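Local coordinates for cyanate lyase C-terminal domain-containing protein (Tetranychus urticae, PDB 5UK3), which probably catalyses the reaction of cyanate with bicarbonate to give ammonia and carbon dioxide, at residues Gly123-Ile128 against Leu144-Lys149. Sequence-based numbering, arbitrary orientation.
Sequences GIMSAI and LRIDGK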
loop_
_atom_site.group_PDB
_atom_site.type_symbol
_atom_site.label_atom_id
_atom_site.label_comp_id
_atom_site.label_asym_id
_atom_site.label_seq_id
_atom_site.Cartn_x
_atom_site.Cartn_y
_atom_site.Cartn_z
ATOM N N GLY I 123 17.587 -21.712 10.863
ATOM C CA GLY I 123 17.134 -22.043 9.530
ATOM C C GLY I 123 15.666 -21.703 9.358
ATOM O O GLY I 123 15.126 -20.824 10.043
ATOM N N ILE I 124 15.041 -22.425 8.441
ATOM C CA ILE I 124 13.641 -22.313 8.146
ATOM C C ILE I 124 13.016 -23.658 7.857
ATOM O O ILE I 124 13.712 -24.631 7.619
ATOM C CB ILE I 124 13.440 -21.501 6.883
ATOM C CG1 ILE I 124 14.093 -22.193 5.708
ATOM C CG2 ILE I 124 13.991 -20.106 7.083
ATOM C CD1 ILE I 124 13.499 -21.759 4.439
ATOM N N MET I 125 11.697 -23.680 7.843
ATOM C CA MET I 125 10.957 -24.831 7.402
ATOM C C MET I 125 10.486 -24.568 5.988
ATOM O O MET I 125 9.840 -23.554 5.764
ATOM C CB MET I 125 9.744 -25.058 8.291
ATOM C CG MET I 125 9.000 -26.323 7.904
ATOM S SD MET I 125 7.312 -26.354 8.496
ATOM C CE MET I 125 6.568 -25.523 7.064
ATOM N N SER I 126 10.834 -25.464 5.063
ATOM C CA SER I 126 10.554 -25.288 3.667
ATOM C C SER I 126 9.069 -25.386 3.386
ATOM O O SER I 126 8.373 -26.182 4.007
ATOM C CB SER I 126 11.273 -26.344 2.850
ATOM O OG SER I 126 11.315 -25.972 1.467
ATOM N N ALA I 127 8.599 -24.562 2.426
ATOM C CA ALA I 127 7.210 -24.633 1.873
ATOM C C ALA I 127 7.169 -25.407 0.549
ATOM O O ALA I 127 6.100 -25.654 0.004
ATOM C CB ALA I 127 6.651 -23.232 1.671
ATOM N N ILE I 128 8.334 -25.870 0.105
ATOM C CA ILE I 128 8.485 -26.557 -1.143
ATOM C C ILE I 128 8.486 -28.068 -0.903
ATOM O O ILE I 128 7.651 -28.787 -1.467
ATOM C CB ILE I 128 9.775 -26.103 -1.807
ATOM C CG1 ILE I 128 9.809 -24.584 -1.887
ATOM C CG2 ILE I 128 9.927 -26.724 -3.172
ATOM C CD1 ILE I 128 8.645 -23.939 -2.611
ATOM N N LEU I 144 -4.815 -29.970 11.242
ATOM C CA LEU I 144 -4.009 -29.618 10.113
ATOM C C LEU I 144 -2.592 -29.968 10.494
ATOM O O LEU I 144 -2.075 -29.408 11.442
ATOM C CB LEU I 144 -4.197 -28.120 9.852
ATOM C CG LEU I 144 -3.384 -27.447 8.767
ATOM C CD1 LEU I 144 -3.787 -28.096 7.473
ATOM C CD2 LEU I 144 -3.548 -25.943 8.584
ATOM N N ARG I 145 -1.972 -30.895 9.788
ATOM C CA ARG I 145 -0.602 -31.322 10.088
ATOM C C ARG I 145 0.313 -30.947 8.948
ATOM O O ARG I 145 0.067 -31.307 7.831
ATOM C CB ARG I 145 -0.579 -32.827 10.287
ATOM C CG ARG I 145 0.777 -33.440 10.539
ATOM C CD ARG I 145 0.618 -34.940 10.798
ATOM N NE ARG I 145 1.806 -35.583 11.382
ATOM C CZ ARG I 145 2.924 -35.884 10.722
ATOM N NH1 ARG I 145 3.065 -35.619 9.410
ATOM N NH2 ARG I 145 3.927 -36.459 11.362
ATOM N N ILE I 146 1.358 -30.206 9.244
ATOM C CA ILE I 146 2.298 -29.733 8.238
ATOM C C ILE I 146 3.656 -30.363 8.524
ATOM O O ILE I 146 4.144 -30.257 9.640
ATOM C CB ILE I 146 2.397 -28.198 8.268
ATOM C CG1 ILE I 146 1.025 -27.580 7.992
ATOM C CG2 ILE I 146 3.414 -27.721 7.244
ATOM C CD1 ILE I 146 0.970 -26.076 8.144
ATOM N N ASP I 147 4.286 -30.958 7.512
ATOM C CA ASP I 147 5.530 -31.738 7.690
ATOM C C ASP I 147 6.566 -31.263 6.667
ATOM O O ASP I 147 6.538 -31.662 5.517
ATOM C CB ASP I 147 5.202 -33.231 7.534
ATOM C CG ASP I 147 6.448 -34.136 7.508
ATOM O OD1 ASP I 147 7.577 -33.609 7.634
ATOM O OD2 ASP I 147 6.297 -35.388 7.343
ATOM N N GLY I 148 7.488 -30.425 7.109
ATOM C CA GLY I 148 8.398 -29.738 6.223
ATOM C C GLY I 148 9.850 -30.032 6.500
ATOM O O GLY I 148 10.211 -30.341 7.606
ATOM N N LYS I 149 10.686 -29.896 5.474
ATOM C CA LYS I 149 12.101 -30.037 5.650
ATOM C C LYS I 149 12.620 -28.790 6.355
ATOM O O LYS I 149 12.266 -27.678 5.996
ATOM C CB LYS I 149 12.819 -30.219 4.297
ATOM C CG LYS I 149 14.332 -30.279 4.419
ATOM C CD LYS I 149 15.010 -30.946 3.233
ATOM C CE LYS I 149 16.165 -31.853 3.704
ATOM N NZ LYS I 149 16.799 -32.577 2.551
#
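Met125 lies along the strand 144-149 and meets Gly148, Ile146 and the carbonyl of Lys149. Its CG is anti to the backbone N (chi1 -176°), and the chain runs on extended until it bends at chi3 (88°). CG passes over the backbone of Gly148, 3.9 Å from Gly148 CA. At the far end, Met125 CE touches Ile146 CG2 at 3.8 Å. The two side chains cross at about a right angle. Phe101 and Leu104 of a second subunit pack on Met125 and Ile146 respectively.

One backbone hydrogen bond joins the segments. Ser126 N gives it to Lys149 O at 2.8 Å, and it is nearly straight (174° at the hydrogen). Met125 CA adds a CA-H...O contact to Lys149 O at 3.4 Å. The side chain of Lys149 begins beside Ser126, with Lys149 CB 4.4 Å from Ser126 CB, and then departs from the segment 123-128.

Ser126 OG accepts a bond from Ile128 N, 3.3 Å away, in an ST turn at the bend around Ala127 and Ile128. The contact lies beside this break in strand 123-136. Backbone pairing is found on both sides of it: Ile124 with Leu151 before, Asp129 with Lys149 and Lys131 with Asp147 after. The arrangement belongs to the antiparallel hairpin 123-136/141-152 of the cyanase C-terminal domain, whose sheet continues into the second subunit.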